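Local coordinates for protein Thf1 (Thermosynechococcus elongatus, PDB 5MJR) that may take part in photosynthetic membrane biogenesis and associates with the FtsH protease complex involved in photosystem II repair, at residues Asp62-Ala76 and Ser141-Gly155. Sequence-based numbering, arbitrary orientation. Where two conformers were deposited one is given.
Sequences DFRYSPLFALGVVTA and SLNHTGKYSRLHAVG
Gly72 and Gly155 meet where helices 67-76 and 150-155 cross, their axes 6.9 Å apart at 82°. Their CA atoms lie 3.6 Å from each other. A CB on either glycine would clash with a carbonyl oxygen of the other helix. Gly72 CA also makes a CA-H...O contact with Leu151 O at 3.3 Å. Beside this crossing the Leu151 side chain is a knob among Phe69, Gly72, Val73 and Ala76; its CD1 meets Phe69 CE1 at 3.8 Å.

Leu68 wedges between Ser141-Leu142 and the His152-Gly155 turn of the other helix, its side chain crossing that of His152 at about a right angle. With CG anti to N (chi1 -180°), its CD1 packs on Leu142 CD2 and the Gly155 backbone, while CD2 lies 3.9 Å from His152 CB. An alanine here is likely to leave a gap between Leu142 and His152.

The imidazole of His152 is held at both nitrogens. ND1 accepts from Ser149 N in a capping box, and NE2 bonds water 1, shared with Arg64 O and Ser66 OG. His144 NE2 sits over one face of this ring and donates to Lys147 O. Water 3 joins Ser66 OG, Ser141 O and His144 ND1. Further out, Lys147 N donates to Asp62 O at 2.9 Å, nearly straight (171°). Helix 41-58 flanks the contact through Leu57, and its Glu53 forms a salt bridge with Arg150. The whole is a close glycine-to-glycine helix crossing in the buried core of the all-helical Thf1 fold.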
loop_
_atom_site.group_PDB
_atom_site.type_symbol
_atom_site.label_atom_id
_atom_site.label_comp_id
_atom_site.label_asym_id
_atom_site.label_seq_id
_atom_site.Cartn_x
_atom_site.Cartn_y
_atom_site.Cartn_z
ATOM N N ASP A 62 -4.245 -8.126 -15.755
ATOM C CA ASP A 62 -5.379 -7.465 -15.183
ATOM C C ASP A 62 -5.005 -6.402 -14.124
ATOM O O ASP A 62 -5.877 -5.725 -13.596
ATOM C CB ASP A 62 -6.365 -8.500 -14.545
ATOM C CG ASP A 62 -7.167 -9.304 -15.564
ATOM O OD1 ASP A 62 -7.458 -8.784 -16.697
ATOM O OD2 ASP A 62 -7.404 -10.479 -15.230
ATOM N N PHE A 63 -3.729 -6.252 -13.823
ATOM C CA PHE A 63 -3.334 -5.248 -12.836
ATOM C C PHE A 63 -3.060 -3.893 -13.521
ATOM O O PHE A 63 -2.376 -3.813 -14.558
ATOM C CB PHE A 63 -2.039 -5.698 -12.137
ATOM C CG PHE A 63 -1.485 -4.680 -11.192
ATOM C CD1 PHE A 63 -2.069 -4.435 -9.949
ATOM C CD2 PHE A 63 -0.375 -3.921 -11.538
ATOM C CE1 PHE A 63 -1.540 -3.461 -9.105
ATOM C CE2 PHE A 63 0.081 -2.924 -10.648
ATOM C CZ PHE A 63 -0.486 -2.687 -9.467
ATOM N N ARG A 64 -3.491 -2.821 -12.880
ATOM C CA ARG A 64 -3.210 -1.460 -13.312
ATOM C C ARG A 64 -2.905 -0.613 -12.053
ATOM O O ARG A 64 -3.701 -0.550 -11.121
ATOM C CB ARG A 64 -4.367 -0.872 -14.085
ATOM C CG ARG A 64 -4.166 0.525 -14.601
ATOM C CD ARG A 64 -5.330 0.968 -15.472
ATOM N NE ARG A 64 -5.296 2.436 -15.876
ATOM C CZ ARG A 64 -4.740 2.975 -16.939
ATOM N NH1 ARG A 64 -4.081 2.167 -17.759
ATOM N NH2 ARG A 64 -4.897 4.346 -17.240
ATOM N N TYR A 65 -1.732 0.010 -12.066
ATOM C CA TYR A 65 -1.352 0.929 -11.020
ATOM C C TYR A 65 -2.423 1.974 -10.791
ATOM O O TYR A 65 -3.034 2.480 -11.701
ATOM C CB TYR A 65 -0.091 1.678 -11.426
ATOM C CG TYR A 65 0.424 2.755 -10.534
ATOM C CD1 TYR A 65 -0.106 4.013 -10.603
ATOM C CD2 TYR A 65 1.408 2.492 -9.605
ATOM C CE1 TYR A 65 0.313 5.036 -9.748
ATOM C CE2 TYR A 65 1.824 3.516 -8.757
ATOM C CZ TYR A 65 1.297 4.771 -8.790
ATOM O OH TYR A 65 1.772 5.768 -8.003
ATOM N N SER A 66 -2.602 2.336 -9.490
ATOM C CA SER A 66 -3.409 3.470 -9.138
ATOM C C SER A 66 -2.873 4.066 -7.865
ATOM O O SER A 66 -2.087 3.410 -7.184
ATOM C CB SER A 66 -4.858 3.031 -8.897
ATOM O OG SER A 66 -4.995 2.303 -7.733
ATOM N N PRO A 67 -3.351 5.220 -7.408
ATOM C CA PRO A 67 -2.921 5.780 -6.112
ATOM C C PRO A 67 -3.257 4.943 -4.920
ATOM O O PRO A 67 -2.607 5.125 -3.874
ATOM C CB PRO A 67 -3.540 7.162 -6.088
ATOM C CG PRO A 67 -3.695 7.495 -7.546
ATOM C CD PRO A 67 -4.084 6.196 -8.230
ATOM N N LEU A 68 -4.244 4.052 -5.027
ATOM C CA LEU A 68 -4.579 3.171 -3.896
ATOM C C LEU A 68 -3.393 2.172 -3.696
ATOM O O LEU A 68 -3.022 1.864 -2.561
ATOM C CB LEU A 68 -5.867 2.461 -4.095
ATOM C CG LEU A 68 -6.358 1.515 -3.016
ATOM C CD1 LEU A 68 -6.622 2.282 -1.739
ATOM C CD2 LEU A 68 -7.578 0.726 -3.455
ATOM N N PHE A 69 -2.918 1.607 -4.812
ATOM C CA PHE A 69 -1.718 0.768 -4.728
ATOM C C PHE A 69 -0.503 1.541 -4.216
ATOM O O PHE A 69 0.209 1.000 -3.356
ATOM C CB PHE A 69 -1.470 0.196 -6.130
ATOM C CG PHE A 69 -0.164 -0.590 -6.269
ATOM C CD1 PHE A 69 -0.043 -1.830 -5.840
ATOM C CD2 PHE A 69 0.896 0.064 -6.821
ATOM C CE1 PHE A 69 1.236 -2.496 -5.972
ATOM C CE2 PHE A 69 2.110 -0.536 -7.035
ATOM C CZ PHE A 69 2.236 -1.799 -6.600
ATOM N N ALA A 70 -0.304 2.743 -4.698
ATOM C CA ALA A 70 0.792 3.544 -4.204
ATOM C C ALA A 70 0.765 3.706 -2.723
ATOM O O ALA A 70 1.765 3.541 -1.990
ATOM C CB ALA A 70 0.898 4.879 -4.892
ATOM N N LEU A 71 -0.411 4.074 -2.205
ATOM C CA LEU A 71 -0.586 4.263 -0.788
ATOM C C LEU A 71 -0.312 2.965 -0.032
ATOM O O LEU A 71 0.312 2.965 1.040
ATOM C CB LEU A 71 -1.934 4.862 -0.433
ATOM C CG LEU A 71 -2.206 5.185 1.039
ATOM C CD1 LEU A 71 -1.234 6.141 1.594
ATOM C CD2 LEU A 71 -3.647 5.656 1.162
ATOM N N GLY A 72 -0.789 1.825 -0.550
ATOM C CA GLY A 72 -0.534 0.600 0.087
ATOM C C GLY A 72 0.943 0.203 0.156
ATOM O O GLY A 72 1.424 -0.251 1.190
ATOM N N VAL A 73 1.691 0.417 -0.947
ATOM C CA VAL A 73 3.124 0.111 -0.963
ATOM C C VAL A 73 3.857 0.987 0.023
ATOM O O VAL A 73 4.693 0.512 0.829
ATOM C CB VAL A 73 3.690 0.290 -2.371
ATOM C CG1 VAL A 73 5.232 0.235 -2.409
ATOM C CG2 VAL A 73 3.154 -0.719 -3.307
ATOM N N VAL A 74 3.573 2.296 -0.017
ATOM C CA VAL A 74 4.258 3.230 0.885
ATOM C C VAL A 74 3.957 2.886 2.332
ATOM O O VAL A 74 4.844 2.870 3.187
ATOM C CB VAL A 74 3.844 4.681 0.566
ATOM C CG1 VAL A 74 4.232 5.661 1.657
ATOM C CG2 VAL A 74 4.483 5.099 -0.748
ATOM N N THR A 75 2.693 2.581 2.596
ATOM C CA THR A 75 2.264 2.255 4.016
ATOM C C THR A 75 2.929 0.978 4.475
ATOM O O THR A 75 3.434 0.932 5.620
ATOM C CB THR A 75 0.696 2.148 4.042
ATOM O OG1 THR A 75 0.151 3.419 3.700
ATOM C CG2 THR A 75 0.238 1.776 5.437
ATOM N N ALA A 76 2.836 -0.089 3.666
ATOM C CA ALA A 76 3.397 -1.376 4.066
ATOM C C ALA A 76 4.945 -1.216 4.320
ATOM O O ALA A 76 5.478 -1.751 5.322
ATOM C CB ALA A 76 3.151 -2.432 3.062
ATOM N N SER A 141 -9.912 6.025 -6.967
ATOM C CA SER A 141 -9.223 4.776 -6.986
ATOM C C SER A 141 -9.774 3.707 -6.051
ATOM O O SER A 141 -9.420 2.561 -6.143
ATOM C CB SER A 141 -7.704 4.955 -6.737
ATOM O OG SER A 141 -7.371 5.262 -5.458
ATOM N N LEU A 142 -10.715 4.096 -5.151
ATOM C CA LEU A 142 -11.461 3.071 -4.425
ATOM C C LEU A 142 -12.421 2.315 -5.309
ATOM O O LEU A 142 -12.842 1.174 -4.944
ATOM C CB LEU A 142 -12.235 3.690 -3.293
ATOM C CG LEU A 142 -11.436 4.251 -2.137
ATOM C CD1 LEU A 142 -12.397 4.528 -0.958
ATOM C CD2 LEU A 142 -10.231 3.584 -1.689
ATOM N N ASN A 143 -12.742 2.884 -6.470
ATOM C CA ASN A 143 -13.525 2.177 -7.485
ATOM C C ASN A 143 -12.635 1.242 -8.318
ATOM O O ASN A 143 -12.383 1.455 -9.497
ATOM C CB ASN A 143 -14.277 3.167 -8.342
ATOM C CG ASN A 143 -15.420 3.847 -7.621
ATOM O OD1 ASN A 143 -16.070 3.202 -6.791
ATOM N ND2 ASN A 143 -15.640 5.130 -7.961
ATOM N N HIS A 144 -12.091 0.277 -7.600
ATOM C CA HIS A 144 -11.044 -0.573 -8.131
ATOM C C HIS A 144 -11.643 -1.749 -8.872
ATOM O O HIS A 144 -12.316 -2.588 -8.202
ATOM C CB HIS A 144 -10.237 -1.102 -6.954
ATOM C CG HIS A 144 -9.021 -1.880 -7.391
ATOM N ND1 HIS A 144 -7.916 -1.218 -7.847
ATOM C CD2 HIS A 144 -8.819 -3.196 -7.515
ATOM C CE1 HIS A 144 -7.055 -2.159 -8.225
ATOM N NE2 HIS A 144 -7.568 -3.364 -8.013
ATOM N N THR A 145 -11.295 -1.844 -10.134
ATOM C CA THR A 145 -11.607 -3.032 -10.959
ATOM C C THR A 145 -10.263 -3.653 -11.411
ATOM O O THR A 145 -9.255 -3.021 -11.370
ATOM C CB THR A 145 -12.566 -2.612 -12.093
ATOM O OG1 THR A 145 -11.877 -1.802 -13.060
ATOM C CG2 THR A 145 -13.760 -1.823 -11.507
ATOM N N GLY A 146 -10.269 -4.834 -11.950
ATOM C CA GLY A 146 -9.007 -5.443 -12.191
ATOM C C GLY A 146 -8.384 -5.971 -10.917
ATOM O O GLY A 146 -8.947 -6.043 -9.827
ATOM N N LYS A 147 -7.172 -6.456 -11.066
ATOM C CA LYS A 147 -6.526 -7.402 -10.099
ATOM C C LYS A 147 -6.400 -6.709 -8.730
ATOM O O LYS A 147 -5.862 -5.618 -8.606
ATOM C CB LYS A 147 -5.145 -7.758 -10.614
ATOM C CG LYS A 147 -4.306 -8.574 -9.656
ATOM C CD LYS A 147 -4.836 -9.931 -9.417
ATOM C CE LYS A 147 -3.917 -10.741 -8.509
ATOM N NZ LYS A 147 -4.534 -12.057 -8.255
ATOM N N TYR A 148 -6.916 -7.415 -7.738
ATOM C CA TYR A 148 -6.826 -7.021 -6.357
ATOM C C TYR A 148 -5.592 -7.622 -5.662
ATOM O O TYR A 148 -5.303 -8.815 -5.853
ATOM C CB TYR A 148 -8.088 -7.480 -5.619
ATOM C CG TYR A 148 -8.015 -7.375 -4.098
ATOM C CD1 TYR A 148 -8.265 -6.211 -3.442
ATOM C CD2 TYR A 148 -7.619 -8.469 -3.334
ATOM C CE1 TYR A 148 -8.117 -6.100 -2.094
ATOM C CE2 TYR A 148 -7.457 -8.395 -1.952
ATOM C CZ TYR A 148 -7.730 -7.220 -1.324
ATOM O OH TYR A 148 -7.611 -7.105 0.016
ATOM N N SER A 149 -4.944 -6.786 -4.867
ATOM C CA SER A 149 -3.814 -7.158 -3.993
ATOM C C SER A 149 -4.173 -6.825 -2.562
ATOM O O SER A 149 -4.822 -5.788 -2.285
ATOM C CB SER A 149 -2.593 -6.319 -4.449
ATOM O OG SER A 149 -1.472 -6.468 -3.547
ATOM N N ARG A 150 -3.571 -7.553 -1.623
ATOM C CA ARG A 150 -3.620 -7.106 -0.218
ATOM C C ARG A 150 -3.086 -5.729 -0.036
ATOM O O ARG A 150 -3.429 -5.031 0.901
ATOM C CB ARG A 150 -2.869 -8.140 0.663
ATOM C CG ARG A 150 -1.420 -8.184 0.439
ATOM C CD ARG A 150 -0.666 -7.363 1.484
ATOM N NE ARG A 150 0.745 -7.275 1.172
ATOM C CZ ARG A 150 1.673 -6.791 1.996
ATOM N NH1 ARG A 150 1.335 -6.318 3.215
ATOM N NH2 ARG A 150 2.904 -6.653 1.536
ATOM N N LEU A 151 -2.163 -5.294 -0.936
ATOM C CA LEU A 151 -1.709 -3.898 -0.871
ATOM C C LEU A 151 -2.814 -2.875 -1.043
ATOM O O LEU A 151 -2.702 -1.789 -0.473
ATOM C CB LEU A 151 -0.520 -3.683 -1.831
ATOM C CG LEU A 151 0.782 -4.416 -1.536
ATOM C CD1 LEU A 151 1.662 -4.480 -2.745
ATOM C CD2 LEU A 151 1.427 -3.759 -0.365
ATOM N N HIS A 152 -3.839 -3.219 -1.814
ATOM C CA HIS A 152 -4.942 -2.272 -1.915
ATOM C C HIS A 152 -5.750 -2.216 -0.606
ATOM O O HIS A 152 -6.221 -1.138 -0.243
ATOM C CB HIS A 152 -5.887 -2.790 -2.989
ATOM C CG HIS A 152 -5.313 -2.737 -4.360
ATOM N ND1 HIS A 152 -5.183 -3.883 -5.101
ATOM C CD2 HIS A 152 -4.893 -1.684 -5.105
ATOM C CE1 HIS A 152 -4.691 -3.482 -6.291
ATOM N NE2 HIS A 152 -4.476 -2.155 -6.314
ATOM N N ALA A 153 -5.811 -3.312 0.154
ATOM C CA ALA A 153 -6.383 -3.308 1.507
ATOM C C ALA A 153 -5.609 -2.418 2.474
ATOM O O ALA A 153 -6.135 -1.641 3.198
ATOM C CB ALA A 153 -6.559 -4.695 2.096
ATOM N N VAL A 154 -4.262 -2.546 2.436
ATOM C CA VAL A 154 -3.387 -1.720 3.240
ATOM C C VAL A 154 -3.613 -0.260 2.898
ATOM O O VAL A 154 -3.693 0.608 3.767
ATOM C CB VAL A 154 -1.924 -2.195 3.176
ATOM C CG1 VAL A 154 -1.024 -1.229 3.951
ATOM C CG2 VAL A 154 -1.798 -3.638 3.695
ATOM N N GLY A 155 -3.628 0.043 1.615
ATOM C CA GLY A 155 -3.875 1.381 1.175
ATOM C C GLY A 155 -5.240 1.937 1.708
ATOM O O GLY A 155 -5.310 3.100 2.129
HETATM O O HOH W 1 -3.943 -0.355 -8.387
HETATM O O HOH W 2 -5.362 -3.553 -10.576
HETATM O O HOH W 3 -7.538 1.467 -7.753
#